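Serpin48 (PDB 3OZQ) probably acts as a serine protease inhibitor of the serpin family, highly specific in its target, in the innate immunity of the beetle Tenebrio molitor. Local coordinates at residues 95-109 against 116-128. Sequence-based numbering, arbitrary orientation.
Sequences NKIYVKTNFSVREEF and VYGAQSENVDFSE
Strands 95-100 and 120-124 run parallel, K96 level with Q120 and V99 with N123, and their backbone ladder climbs from Q120 N on N95 O, through I97 N on Q120 O at 2.8 Å, to V124 N on V99 O. K96, Y98, Q120 and E122 share one face. Here the K96 chain, bent at chi2 (109°) and chi3, brings NZ between two acceptors: it lies in the carbonyl plane of Q120 OE1, on a lone pair, at 2.8 Å, and forms a salt bridge to E122 OE2 at 2.9 Å. W139 of helix 129-143 adds a cation-pi partner, and K96 CG rests over one face of the Y98 ring, toward its rim. Putting a methionine at this position would probably leave the E122 carboxylate without its countercharge and the Q120 amide freer to turn. Y98 points the same way as E122, and one water bridges Y98 OH and E122 OE1. V124 CG1 packs 3.6 Å from Y98 CB and also covers a face of the F126 ring. On the reverse face, S121 OG, anti to its own N (chi1 -176°), donates to I97 O at 2.9 Å; E122 N reaches that oxygen from the opposite face of its plane, giving it two donors. V105 CG1 touches the S121 hydroxyl, which also sits in plane at the edge of the F109 ring. This is a right-handed beta-alpha-beta crossover through helix 107-115, which places strand 120-124 at the edge of the large central sheet of the serpin fold.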
loop_
_atom_site.group_PDB
_atom_site.type_symbol
_atom_site.label_atom_id
_atom_site.label_comp_id
_atom_site.label_asym_id
_atom_site.label_seq_id
_atom_site.Cartn_x
_atom_site.Cartn_y
_atom_site.Cartn_z
ATOM N N ASN A 95 -10.961 -3.661 -5.475
ATOM C CA ASN A 95 -11.389 -3.842 -4.104
ATOM C C ASN A 95 -12.822 -4.329 -4.104
ATOM O O ASN A 95 -13.686 -3.765 -4.778
ATOM C CB ASN A 95 -11.275 -2.537 -3.299
ATOM C CG ASN A 95 -9.841 -2.021 -3.207
ATOM O OD1 ASN A 95 -9.596 -0.883 -2.758
ATOM N ND2 ASN A 95 -8.884 -2.849 -3.634
ATOM N N LYS A 96 -13.071 -5.383 -3.346
ATOM C CA LYS A 96 -14.397 -5.979 -3.325
ATOM C C LYS A 96 -14.714 -6.608 -1.984
ATOM O O LYS A 96 -13.835 -7.110 -1.283
ATOM C CB LYS A 96 -14.509 -7.009 -4.441
ATOM C CG LYS A 96 -15.751 -7.843 -4.364
ATOM C CD LYS A 96 -16.716 -7.513 -5.442
ATOM C CE LYS A 96 -16.241 -8.022 -6.769
ATOM N NZ LYS A 96 -17.435 -8.258 -7.646
ATOM N N ILE A 97 -15.992 -6.571 -1.623
ATOM C CA ILE A 97 -16.449 -7.220 -0.415
ATOM C C ILE A 97 -17.400 -8.307 -0.850
ATOM O O ILE A 97 -18.512 -8.017 -1.275
ATOM C CB ILE A 97 -17.146 -6.226 0.530
ATOM C CG1 ILE A 97 -16.133 -5.180 1.023
ATOM C CG2 ILE A 97 -17.765 -6.951 1.714
ATOM C CD1 ILE A 97 -16.637 -4.355 2.203
ATOM N N TYR A 98 -16.937 -9.550 -0.807
ATOM C CA TYR A 98 -17.781 -10.695 -1.158
ATOM C C TYR A 98 -18.504 -11.201 0.080
ATOM O O TYR A 98 -17.877 -11.372 1.125
ATOM C CB TYR A 98 -16.944 -11.825 -1.739
ATOM C CG TYR A 98 -16.482 -11.590 -3.150
ATOM C CD1 TYR A 98 -17.270 -11.961 -4.231
ATOM C CD2 TYR A 98 -15.254 -10.988 -3.404
ATOM C CE1 TYR A 98 -16.842 -11.749 -5.522
ATOM C CE2 TYR A 98 -14.815 -10.777 -4.686
ATOM C CZ TYR A 98 -15.607 -11.158 -5.745
ATOM O OH TYR A 98 -15.164 -10.935 -7.025
ATOM N N VAL A 99 -19.810 -11.463 -0.062
ATOM C CA VAL A 99 -20.669 -11.837 1.058
ATOM C C VAL A 99 -21.425 -13.175 0.860
ATOM O O VAL A 99 -21.892 -13.488 -0.233
ATOM C CB VAL A 99 -21.669 -10.694 1.377
ATOM C CG1 VAL A 99 -22.527 -11.051 2.562
ATOM C CG2 VAL A 99 -20.899 -9.376 1.637
ATOM N N LYS A 100 -21.510 -13.953 1.932
ATOM C CA LYS A 100 -22.137 -15.281 1.945
ATOM C C LYS A 100 -23.503 -15.233 1.245
ATOM O O LYS A 100 -24.296 -14.344 1.548
ATOM C CB LYS A 100 -22.294 -15.697 3.411
ATOM C CG LYS A 100 -22.771 -17.109 3.697
ATOM C CD LYS A 100 -22.779 -17.329 5.208
ATOM C CE LYS A 100 -23.595 -18.564 5.622
ATOM N NZ LYS A 100 -22.912 -19.858 5.300
ATOM N N THR A 101 -23.774 -16.160 0.316
ATOM C CA THR A 101 -24.992 -16.054 -0.516
ATOM C C THR A 101 -26.267 -15.958 0.311
ATOM O O THR A 101 -27.229 -15.306 -0.094
ATOM C CB THR A 101 -25.168 -17.173 -1.617
ATOM O OG1 THR A 101 -24.597 -18.418 -1.194
ATOM C CG2 THR A 101 -24.528 -16.752 -2.934
ATOM N N ASN A 102 -26.266 -16.587 1.480
ATOM C CA ASN A 102 -27.473 -16.656 2.282
ATOM C C ASN A 102 -28.016 -15.276 2.580
ATOM O O ASN A 102 -29.223 -15.108 2.753
ATOM C CB ASN A 102 -27.207 -17.414 3.583
ATOM C CG ASN A 102 -26.522 -18.739 3.342
ATOM O OD1 ASN A 102 -25.334 -18.784 2.986
ATOM N ND2 ASN A 102 -27.265 -19.831 3.520
ATOM N N PHE A 103 -27.129 -14.281 2.626
ATOM C CA PHE A 103 -27.546 -12.952 3.037
ATOM C C PHE A 103 -27.323 -11.937 1.918
ATOM O O PHE A 103 -26.232 -11.372 1.771
ATOM C CB PHE A 103 -26.850 -12.529 4.338
ATOM C CG PHE A 103 -26.868 -13.584 5.418
ATOM C CD1 PHE A 103 -25.759 -14.382 5.645
ATOM C CD2 PHE A 103 -27.989 -13.777 6.203
ATOM C CE1 PHE A 103 -25.763 -15.342 6.639
ATOM C CE2 PHE A 103 -28.004 -14.749 7.195
ATOM C CZ PHE A 103 -26.895 -15.532 7.411
ATOM N N SER A 104 -28.373 -11.727 1.129
ATOM C CA SER A 104 -28.367 -10.783 0.018
ATOM C C SER A 104 -27.819 -9.414 0.420
ATOM O O SER A 104 -28.287 -8.796 1.375
ATOM C CB SER A 104 -29.782 -10.626 -0.546
ATOM O OG SER A 104 -30.222 -11.831 -1.143
ATOM N N VAL A 105 -26.825 -8.944 -0.322
ATOM C CA VAL A 105 -26.243 -7.644 -0.052
ATOM C C VAL A 105 -27.271 -6.546 -0.309
ATOM O O VAL A 105 -27.899 -6.506 -1.372
ATOM C CB VAL A 105 -25.005 -7.404 -0.932
ATOM C CG1 VAL A 105 -24.342 -6.071 -0.567
ATOM C CG2 VAL A 105 -24.033 -8.550 -0.787
ATOM N N ARG A 106 -27.434 -5.658 0.665
ATOM C CA ARG A 106 -28.321 -4.510 0.513
ATOM C C ARG A 106 -27.863 -3.601 -0.617
ATOM O O ARG A 106 -26.737 -3.100 -0.603
ATOM C CB ARG A 106 -28.412 -3.724 1.823
ATOM C CG ARG A 106 -28.802 -4.588 3.010
ATOM C CD ARG A 106 -28.893 -3.784 4.292
ATOM N NE ARG A 106 -28.879 -4.657 5.463
ATOM C CZ ARG A 106 -29.949 -5.293 5.942
ATOM N NH1 ARG A 106 -31.128 -5.155 5.345
ATOM N NH2 ARG A 106 -29.845 -6.069 7.016
ATOM N N GLU A 107 -28.741 -3.392 -1.596
ATOM C CA GLU A 107 -28.428 -2.564 -2.762
ATOM C C GLU A 107 -27.776 -1.231 -2.391
ATOM O O GLU A 107 -26.938 -0.718 -3.130
ATOM C CB GLU A 107 -29.690 -2.308 -3.592
ATOM C CG GLU A 107 -30.163 -3.508 -4.396
ATOM C CD GLU A 107 -30.379 -3.165 -5.859
ATOM O OE1 GLU A 107 -30.402 -4.099 -6.692
ATOM O OE2 GLU A 107 -30.523 -1.960 -6.171
ATOM N N GLU A 108 -28.180 -0.680 -1.250
ATOM C CA GLU A 108 -27.650 0.581 -0.744
ATOM C C GLU A 108 -26.152 0.503 -0.439
ATOM O O GLU A 108 -25.443 1.510 -0.511
ATOM C CB GLU A 108 -28.393 0.968 0.535
ATOM C CG GLU A 108 -27.940 2.283 1.149
ATOM C CD GLU A 108 -28.519 2.528 2.540
ATOM O OE1 GLU A 108 -29.321 1.693 3.020
ATOM O OE2 GLU A 108 -28.166 3.563 3.154
ATOM N N PHE A 109 -25.683 -0.688 -0.075
ATOM C CA PHE A 109 -24.278 -0.888 0.264
ATOM C C PHE A 109 -23.478 -1.067 -1.008
ATOM O O PHE A 109 -22.357 -0.558 -1.122
ATOM C CB PHE A 109 -24.099 -2.101 1.184
ATOM C CG PHE A 109 -22.709 -2.232 1.770
ATOM C CD1 PHE A 109 -22.265 -1.361 2.757
ATOM C CD2 PHE A 109 -21.859 -3.240 1.351
ATOM C CE1 PHE A 109 -20.983 -1.487 3.302
ATOM C CE2 PHE A 109 -20.578 -3.366 1.891
ATOM C CZ PHE A 109 -20.151 -2.493 2.870
ATOM N N VAL A 116 -18.695 5.919 -3.491
ATOM C CA VAL A 116 -17.818 6.585 -2.533
ATOM C C VAL A 116 -16.435 5.950 -2.378
ATOM O O VAL A 116 -15.429 6.661 -2.364
ATOM C CB VAL A 116 -18.459 6.664 -1.137
ATOM C CG1 VAL A 116 -17.455 7.182 -0.121
ATOM C CG2 VAL A 116 -19.710 7.547 -1.172
ATOM N N TYR A 117 -16.385 4.625 -2.255
ATOM C CA TYR A 117 -15.167 3.960 -1.774
ATOM C C TYR A 117 -14.364 3.227 -2.838
ATOM O O TYR A 117 -13.443 2.477 -2.510
ATOM C CB TYR A 117 -15.498 2.974 -0.655
ATOM C CG TYR A 117 -16.014 3.593 0.615
ATOM C CD1 TYR A 117 -15.171 3.836 1.687
ATOM C CD2 TYR A 117 -17.361 3.904 0.757
ATOM C CE1 TYR A 117 -15.656 4.385 2.862
ATOM C CE2 TYR A 117 -17.845 4.457 1.913
ATOM C CZ TYR A 117 -16.994 4.693 2.967
ATOM O OH TYR A 117 -17.500 5.245 4.129
ATOM N N GLY A 118 -14.704 3.432 -4.103
ATOM C CA GLY A 118 -13.976 2.809 -5.191
ATOM C C GLY A 118 -13.825 1.306 -5.036
ATOM O O GLY A 118 -12.756 0.741 -5.288
ATOM N N ALA A 119 -14.900 0.655 -4.617
ATOM C CA ALA A 119 -14.909 -0.794 -4.499
ATOM C C ALA A 119 -16.280 -1.291 -4.930
ATOM O O ALA A 119 -17.119 -0.506 -5.372
ATOM C CB ALA A 119 -14.625 -1.204 -3.070
ATOM N N GLN A 120 -16.512 -2.592 -4.816
ATOM C CA GLN A 120 -17.872 -3.097 -4.969
ATOM C C GLN A 120 -18.170 -4.232 -4.011
ATOM O O GLN A 120 -17.291 -4.668 -3.274
ATOM C CB GLN A 120 -18.160 -3.473 -6.413
ATOM C CG GLN A 120 -17.436 -4.657 -6.917
ATOM C CD GLN A 120 -17.530 -4.749 -8.419
ATOM O OE1 GLN A 120 -17.620 -5.841 -8.984
ATOM N NE2 GLN A 120 -17.503 -3.596 -9.079
ATOM N N SER A 121 -19.425 -4.684 -3.995
ATOM C CA SER A 121 -19.810 -5.770 -3.108
ATOM C C SER A 121 -20.750 -6.717 -3.837
ATOM O O SER A 121 -21.524 -6.300 -4.701
ATOM C CB SER A 121 -20.438 -5.229 -1.829
ATOM O OG SER A 121 -20.742 -6.275 -0.921
ATOM N N GLU A 122 -20.660 -7.995 -3.495
ATOM C CA GLU A 122 -21.281 -9.046 -4.290
ATOM C C GLU A 122 -21.460 -10.296 -3.438
ATOM O O GLU A 122 -20.635 -10.578 -2.560
ATOM C CB GLU A 122 -20.398 -9.319 -5.514
ATOM C CG GLU A 122 -20.789 -10.496 -6.378
ATOM C CD GLU A 122 -20.107 -10.456 -7.738
ATOM O OE1 GLU A 122 -19.686 -11.529 -8.247
ATOM O OE2 GLU A 122 -20.002 -9.342 -8.308
ATOM N N ASN A 123 -22.563 -11.018 -3.665
ATOM C CA ASN A 123 -22.807 -12.296 -2.998
ATOM C C ASN A 123 -22.078 -13.409 -3.706
ATOM O O ASN A 123 -21.974 -13.406 -4.931
ATOM C CB ASN A 123 -24.310 -12.642 -2.950
ATOM C CG ASN A 123 -25.022 -11.987 -1.789
ATOM O OD1 ASN A 123 -24.817 -12.355 -0.636
ATOM N ND2 ASN A 123 -25.864 -11.006 -2.088
ATOM N N VAL A 124 -21.585 -14.373 -2.938
ATOM C CA VAL A 124 -20.873 -15.501 -3.517
ATOM C C VAL A 124 -21.068 -16.691 -2.604
ATOM O O VAL A 124 -21.142 -16.535 -1.386
ATOM C CB VAL A 124 -19.345 -15.206 -3.702
ATOM C CG1 VAL A 124 -18.666 -14.983 -2.357
ATOM C CG2 VAL A 124 -18.660 -16.337 -4.458
ATOM N N ASP A 125 -21.170 -17.876 -3.196
ATOM C CA ASP A 125 -21.288 -19.099 -2.420
ATOM C C ASP A 125 -19.917 -19.622 -2.029
ATOM O O ASP A 125 -19.182 -20.132 -2.873
ATOM C CB ASP A 125 -22.025 -20.176 -3.217
ATOM C CG ASP A 125 -22.377 -21.388 -2.364
ATOM O OD1 ASP A 125 -21.876 -21.480 -1.222
ATOM O OD2 ASP A 125 -23.152 -22.249 -2.834
ATOM N N PHE A 126 -19.579 -19.514 -0.748
ATOM C CA PHE A 126 -18.286 -20.004 -0.269
ATOM C C PHE A 126 -18.289 -21.524 -0.038
ATOM O O PHE A 126 -17.248 -22.112 0.260
ATOM C CB PHE A 126 -17.854 -19.276 1.011
ATOM C CG PHE A 126 -17.705 -17.770 0.857
ATOM C CD1 PHE A 126 -16.600 -17.221 0.226
ATOM C CD2 PHE A 126 -18.657 -16.916 1.377
ATOM C CE1 PHE A 126 -16.462 -15.840 0.097
ATOM C CE2 PHE A 126 -18.522 -15.535 1.257
ATOM C CZ PHE A 126 -17.434 -15.001 0.627
ATOM N N SER A 127 -19.458 -22.154 -0.169
ATOM C CA SER A 127 -19.573 -23.605 0.013
ATOM C C SER A 127 -18.537 -24.333 -0.824
ATOM O O SER A 127 -17.704 -25.075 -0.297
ATOM C CB SER A 127 -20.967 -24.111 -0.381
ATOM O OG SER A 127 -21.959 -23.653 0.512
ATOM N N GLU A 128 -18.611 -24.125 -2.136
ATOM C CA GLU A 128 -17.671 -24.719 -3.068
ATOM C C GLU A 128 -16.388 -23.899 -3.026
ATOM O O GLU A 128 -16.283 -22.891 -3.714
ATOM C CB GLU A 128 -18.252 -24.694 -4.482
ATOM C CG GLU A 128 -19.619 -25.350 -4.624
ATOM C CD GLU A 128 -19.539 -26.865 -4.667
ATOM O OE1 GLU A 128 -19.054 -27.398 -5.692
ATOM O OE2 GLU A 128 -19.959 -27.516 -3.680
HETATM O O HOH W 1 -11.675 0.557 -1.412
HETATM O O HOH W 2 -12.120 -1.307 -7.226
HETATM O O HOH W 3 -10.097 1.936 -4.360
HETATM O O HOH W 4 -17.237 -11.278 -9.307
#